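Local coordinates for protein dehydroascorbate reductase (PDB 5XFT) that probably catalyses the glutathione-dependent reduction of dehydroascorbate to ascorbate, as a member of the DHAR family of the glutathione S-transferase superfamily, at residues 135-140 with 180-185; 101-106 with 123-128. All coordinates share one frame; numbering follows the deposited sequence.

Interaction 1. Residues 135-140 with 180-185; sequences YLRQHE and RFTALH
The guanidinium of Arg137 turns its edge to Thr182: OG1 lies in the plane of the group, 3.0 Å from NH2, and the N-H points almost straight at it (177°). Within 135-140 the rings of Tyr135 and His139 lie face on face, offset, with His139 CE1 3.3 Å above the tyrosine plane, while ND1 at the imidazole edge donates to Tyr135 O (3.0 Å). CG of Arg137 stands anti to the backbone N (chi1 -172°), and the chain runs out extended before bending at chi3, which carries the guanidinium across to the start of helix 182-193. Its NH2 also makes a salt bridge with Asp133, one turn back on its own helix, so this nitrogen is held from both helices. Beside the polar bridge the contact is apolar. Ala183 points its methyl at helix 118-138, CB meeting Leu136 CB at 3.8 Å, and Leu136 CD1 reaches Leu184 CD2 at 4.1 Å, the two leucine side chains crossing at about a right angle. Phe181 holds the N-cap position, and Asp133 OD1 accepts weak bonds from the Ala183 and Leu184 amides. This is helix-to-helix packing in the all-helical C-terminal domain of the glutathione S-transferase fold.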
loop_
_atom_site.group_PDB
_atom_site.type_symbol
_atom_site.label_atom_id
_atom_site.label_comp_id
_atom_site.label_asym_id
_atom_site.label_seq_id
_atom_site.Cartn_x
_atom_site.Cartn_y
_atom_site.Cartn_z
ATOM N N TYR A 135 -17.026 -0.011 8.789
ATOM C CA TYR A 135 -17.378 0.325 7.416
ATOM C C TYR A 135 -17.541 -0.934 6.572
ATOM O O TYR A 135 -18.563 -1.115 5.900
ATOM C CB TYR A 135 -16.330 1.254 6.800
ATOM C CG TYR A 135 -16.793 1.852 5.487
ATOM C CD1 TYR A 135 -16.644 1.157 4.290
ATOM C CD2 TYR A 135 -17.397 3.100 5.445
ATOM C CE1 TYR A 135 -17.076 1.693 3.091
ATOM C CE2 TYR A 135 -17.827 3.646 4.246
ATOM C CZ TYR A 135 -17.666 2.937 3.073
ATOM O OH TYR A 135 -18.091 3.468 1.877
ATOM N N LEU A 136 -16.548 -1.825 6.608
ATOM C CA LEU A 136 -16.644 -3.047 5.816
ATOM C C LEU A 136 -17.844 -3.893 6.231
ATOM O O LEU A 136 -18.414 -4.610 5.399
ATOM C CB LEU A 136 -15.350 -3.851 5.932
ATOM C CG LEU A 136 -14.120 -3.240 5.258
ATOM C CD1 LEU A 136 -12.899 -4.133 5.445
ATOM C CD2 LEU A 136 -14.380 -3.000 3.780
ATOM N N ARG A 137 -18.251 -3.819 7.502
ATOM C CA ARG A 137 -19.417 -4.583 7.935
ATOM C C ARG A 137 -20.709 -3.998 7.375
ATOM O O ARG A 137 -21.561 -4.734 6.869
ATOM C CB ARG A 137 -19.483 -4.654 9.463
ATOM C CG ARG A 137 -20.568 -5.599 9.981
ATOM C CD ARG A 137 -20.510 -5.786 11.491
ATOM N NE ARG A 137 -19.244 -6.369 11.926
ATOM C CZ ARG A 137 -18.286 -5.693 12.551
ATOM N NH1 ARG A 137 -18.454 -4.405 12.834
ATOM N NH2 ARG A 137 -17.161 -6.307 12.899
ATOM N N GLN A 138 -20.877 -2.677 7.461
ATOM C CA GLN A 138 -22.108 -2.066 6.969
ATOM C C GLN A 138 -22.265 -2.189 5.459
ATOM O O GLN A 138 -23.378 -2.015 4.952
ATOM C CB GLN A 138 -22.176 -0.594 7.364
ATOM C CG GLN A 138 -22.554 -0.380 8.804
ATOM C CD GLN A 138 -23.224 0.948 9.020
ATOM O OE1 GLN A 138 -22.681 1.996 8.672
ATOM N NE2 GLN A 138 -24.425 0.916 9.591
ATOM N N HIS A 139 -21.185 -2.485 4.736
ATOM C CA HIS A 139 -21.215 -2.601 3.286
ATOM C C HIS A 139 -20.972 -4.031 2.814
ATOM O O HIS A 139 -20.737 -4.252 1.623
ATOM C CB HIS A 139 -20.185 -1.659 2.655
ATOM C CG HIS A 139 -20.485 -0.206 2.852
ATOM N ND1 HIS A 139 -20.294 0.440 4.055
ATOM C CD2 HIS A 139 -20.980 0.724 2.000
ATOM C CE1 HIS A 139 -20.645 1.709 3.932
ATOM N NE2 HIS A 139 -21.068 1.906 2.695
ATOM N N GLU A 140 -21.034 -5.011 3.719
ATOM C CA GLU A 140 -20.627 -6.367 3.363
ATOM C C GLU A 140 -21.560 -7.032 2.359
ATOM O O GLU A 140 -21.174 -8.044 1.762
ATOM C CB GLU A 140 -20.507 -7.235 4.615
ATOM C CG GLU A 140 -21.804 -7.537 5.323
ATOM C CD GLU A 140 -21.600 -8.454 6.520
ATOM O OE1 GLU A 140 -21.323 -9.656 6.318
ATOM O OE2 GLU A 140 -21.706 -7.971 7.666
ATOM N N ARG A 180 -12.445 -10.001 17.070
ATOM C CA ARG A 180 -13.736 -9.341 16.959
ATOM C C ARG A 180 -13.838 -8.462 15.720
ATOM O O ARG A 180 -14.947 -8.250 15.217
ATOM C CB ARG A 180 -14.007 -8.513 18.211
ATOM C CG ARG A 180 -13.076 -7.344 18.380
ATOM C CD ARG A 180 -13.505 -6.506 19.556
ATOM N NE ARG A 180 -13.176 -5.103 19.357
ATOM C CZ ARG A 180 -12.043 -4.546 19.765
ATOM N NH1 ARG A 180 -11.131 -5.281 20.390
ATOM N NH2 ARG A 180 -11.821 -3.258 19.542
ATOM N N PHE A 181 -12.715 -7.947 15.216
ATOM C CA PHE A 181 -12.706 -7.248 13.938
ATOM C C PHE A 181 -12.911 -8.260 12.822
ATOM O O PHE A 181 -12.007 -8.494 12.012
ATOM C CB PHE A 181 -11.395 -6.493 13.728
ATOM C CG PHE A 181 -11.219 -5.317 14.635
ATOM C CD1 PHE A 181 -12.298 -4.530 14.994
ATOM C CD2 PHE A 181 -9.971 -5.011 15.148
ATOM C CE1 PHE A 181 -12.131 -3.446 15.838
ATOM C CE2 PHE A 181 -9.799 -3.937 15.999
ATOM C CZ PHE A 181 -10.882 -3.152 16.342
ATOM N N THR A 182 -14.096 -8.872 12.791
ATOM C CA THR A 182 -14.401 -9.927 11.831
ATOM C C THR A 182 -14.190 -9.459 10.397
ATOM O O THR A 182 -13.569 -10.154 9.580
ATOM C CB THR A 182 -15.845 -10.388 12.032
ATOM O OG1 THR A 182 -16.685 -9.238 12.220
ATOM C CG2 THR A 182 -15.952 -11.291 13.242
ATOM N N ALA A 183 -14.712 -8.272 10.079
ATOM C CA ALA A 183 -14.651 -7.768 8.713
ATOM C C ALA A 183 -13.219 -7.486 8.278
ATOM O O ALA A 183 -12.903 -7.572 7.087
ATOM C CB ALA A 183 -15.511 -6.511 8.583
ATOM N N LEU A 184 -12.336 -7.158 9.224
ATOM C CA LEU A 184 -10.931 -6.977 8.875
ATOM C C LEU A 184 -10.265 -8.309 8.550
ATOM O O LEU A 184 -9.428 -8.387 7.639
ATOM C CB LEU A 184 -10.193 -6.265 10.006
ATOM C CG LEU A 184 -10.548 -4.785 10.148
ATOM C CD1 LEU A 184 -9.568 -4.077 11.066
ATOM C CD2 LEU A 184 -10.591 -4.115 8.788
ATOM N N HIS A 185 -10.626 -9.372 9.274
ATOM C CA HIS A 185 -10.010 -10.669 9.013
ATOM C C HIS A 185 -10.467 -11.223 7.670
ATOM O O HIS A 185 -9.647 -11.697 6.870
ATOM C CB HIS A 185 -10.320 -11.649 10.147
ATOM C CG HIS A 185 -9.646 -11.308 11.436
ATOM N ND1 HIS A 185 -8.354 -11.692 11.725
ATOM C CD2 HIS A 185 -10.081 -10.616 12.516
ATOM C CE1 HIS A 185 -8.022 -11.249 12.924
ATOM N NE2 HIS A 185 -9.053 -10.593 13.427
#

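Interaction 2. Residues 101-106 with 123-128; sequences AKLFPN and AALEEQ
Gln128 reaches from helix 118-138 to the start of helix 103-112 and has the most surface buried here, followed by Asn106 and Leu125. The Gln128 chain bends at chi2 (-76°), which brings the amide up against the backbone at Lys102. OE1 accepts the Lys102 N-H at 3.0 Å (161°), but the donor sits above the carbonyl plane instead of on a lone pair. The other end of the amide, NE2, lies against the aliphatic part of Lys102, 3.5 Å from CB, with the two side chains crossing at about a right angle. Lys102 is the N-cap residue, so Gln128 grips the beginning of the helix by its main chain. Both helices belong to the helical domain that follows the thioredoxin-like domain in glutathione S-transferases, and helix 153-173 adds Leu169 against Leu125 and Lys161 against Leu103. Asn106, one turn further on, points at the partner helix: its ND2 rests 3.5 Å from Ala124 CB and also meets Gln128 CG. Asn106 CB packs on Leu125 CB at 4.0 Å. Leu125 then sends CD1 to Leu103 CD1, 3.6 Å away, the two side chains crossing obliquely, methyl against methyl.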
loop_
_atom_site.group_PDB
_atom_site.type_symbol
_atom_site.label_atom_id
_atom_site.label_comp_id
_atom_site.label_asym_id
_atom_site.label_seq_id
_atom_site.Cartn_x
_atom_site.Cartn_y
_atom_site.Cartn_z
ATOM N N ALA A 101 -7.194 7.152 7.846
ATOM C CA ALA A 101 -6.306 8.284 7.625
ATOM C C ALA A 101 -5.109 8.283 8.566
ATOM O O ALA A 101 -4.088 8.893 8.240
ATOM C CB ALA A 101 -7.075 9.599 7.768
ATOM N N LYS A 102 -5.205 7.625 9.722
ATOM C CA LYS A 102 -4.098 7.581 10.671
ATOM C C LYS A 102 -3.701 6.155 11.026
ATOM O O LYS A 102 -3.007 5.939 12.025
ATOM C CB LYS A 102 -4.438 8.358 11.941
ATOM C CG LYS A 102 -5.200 9.651 11.731
ATOM C CD LYS A 102 -5.503 10.281 13.077
ATOM C CE LYS A 102 -6.586 11.339 12.993
ATOM N NZ LYS A 102 -7.013 11.753 14.361
ATOM N N LEU A 103 -4.139 5.173 10.236
ATOM C CA LEU A 103 -3.704 3.796 10.443
ATOM C C LEU A 103 -2.181 3.703 10.419
ATOM O O LEU A 103 -1.543 3.306 11.407
ATOM C CB LEU A 103 -4.328 2.909 9.367
ATOM C CG LEU A 103 -3.828 1.479 9.201
ATOM C CD1 LEU A 103 -4.118 0.683 10.455
ATOM C CD2 LEU A 103 -4.483 0.829 7.989
ATOM N N PHE A 104 -1.581 4.105 9.300
ATOM C CA PHE A 104 -0.133 4.006 9.143
ATOM C C PHE A 104 0.635 4.888 10.123
ATOM O O PHE A 104 1.609 4.399 10.717
ATOM C CB PHE A 104 0.239 4.308 7.686
ATOM C CG PHE A 104 1.711 4.233 7.403
ATOM C CD1 PHE A 104 2.488 5.379 7.397
ATOM C CD2 PHE A 104 2.318 3.018 7.135
ATOM C CE1 PHE A 104 3.843 5.313 7.134
ATOM C CE2 PHE A 104 3.670 2.946 6.872
ATOM C CZ PHE A 104 4.432 4.095 6.871
ATOM N N PRO A 105 0.281 6.164 10.334
ATOM C CA PRO A 105 1.038 6.957 11.320
ATOM C C PRO A 105 0.981 6.407 12.735
ATOM O O PRO A 105 2.000 6.432 13.436
ATOM C CB PRO A 105 0.383 8.342 11.227
ATOM C CG PRO A 105 -0.156 8.405 9.845
ATOM C CD PRO A 105 -0.636 7.012 9.551
ATOM N N ASN A 106 -0.184 5.938 13.191
ATOM C CA ASN A 106 -0.285 5.384 14.539
ATOM C C ASN A 106 0.527 4.106 14.653
ATOM O O ASN A 106 1.243 3.893 15.636
ATOM C CB ASN A 106 -1.749 5.104 14.896
ATOM C CG ASN A 106 -2.581 6.367 15.017
ATOM O OD1 ASN A 106 -2.074 7.429 15.370
ATOM N ND2 ASN A 106 -3.866 6.254 14.714
ATOM N N ALA A 123 -4.244 3.074 21.416
ATOM C CA ALA A 123 -5.666 3.408 21.444
ATOM C C ALA A 123 -6.124 3.988 20.104
ATOM O O ALA A 123 -7.118 3.532 19.519
ATOM C CB ALA A 123 -5.946 4.374 22.595
ATOM N N ALA A 124 -5.381 4.973 19.589
ATOM C CA ALA A 124 -5.748 5.612 18.327
ATOM C C ALA A 124 -5.765 4.606 17.180
ATOM O O ALA A 124 -6.696 4.591 16.358
ATOM C CB ALA A 124 -4.782 6.757 18.030
ATOM N N LEU A 125 -4.737 3.756 17.107
ATOM C CA LEU A 125 -4.708 2.707 16.094
ATOM C C LEU A 125 -5.983 1.885 16.137
ATOM O O LEU A 125 -6.601 1.623 15.094
ATOM C CB LEU A 125 -3.493 1.795 16.292
ATOM C CG LEU A 125 -3.472 0.603 15.331
ATOM C CD1 LEU A 125 -3.267 1.101 13.903
ATOM C CD2 LEU A 125 -2.414 -0.423 15.706
ATOM N N GLU A 126 -6.412 1.497 17.339
ATOM C CA GLU A 126 -7.581 0.630 17.422
ATOM C C GLU A 126 -8.854 1.380 17.042
ATOM O O GLU A 126 -9.820 0.771 16.569
ATOM C CB GLU A 126 -7.701 0.010 18.815
ATOM C CG GLU A 126 -8.595 -1.240 18.791
ATOM C CD GLU A 126 -9.517 -1.384 19.995
ATOM O OE1 GLU A 126 -10.455 -0.567 20.155
ATOM O OE2 GLU A 126 -9.341 -2.366 20.746
ATOM N N GLU A 127 -8.886 2.700 17.244
ATOM C CA GLU A 127 -9.997 3.470 16.686
ATOM C C GLU A 127 -9.997 3.411 15.155
ATOM O O GLU A 127 -11.058 3.275 14.530
ATOM C CB GLU A 127 -9.941 4.918 17.173
ATOM C CG GLU A 127 -10.872 5.838 16.408
ATOM C CD GLU A 127 -11.062 7.186 17.074
ATOM O OE1 GLU A 127 -12.227 7.609 17.205
ATOM O OE2 GLU A 127 -10.061 7.828 17.458
ATOM N N GLN A 128 -8.819 3.505 14.536
ATOM C CA GLN A 128 -8.745 3.409 13.079
ATOM C C GLN A 128 -9.246 2.054 12.589
ATOM O O GLN A 128 -10.116 1.975 11.707
ATOM C CB GLN A 128 -7.307 3.653 12.616
ATOM C CG GLN A 128 -6.776 5.032 12.954
ATOM C CD GLN A 128 -7.320 6.106 12.040
ATOM O OE1 GLN A 128 -7.377 5.929 10.825
ATOM N NE2 GLN A 128 -7.717 7.232 12.618
#

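Helix 118-138 is common to both contacts: interaction 2 uses its N-terminal half, up to the midpoint, and interaction 1 its C-terminal end, with centres about 16 Å apart. Along the chain they come in series, since 101-106 with 123-128 is complete before 135-140 begins, and the return partner 180-185 follows only after helix 153-173. The two are joined directly by a salt bridge from Arg180 NH2 to Glu126 OE2 (2.9 Å), and Phe181 CZ packs on Glu126 CG at 3.9 Å. Helix 118-138 thus ties helix 103-112 and the start of helix 182-193 into one helical body.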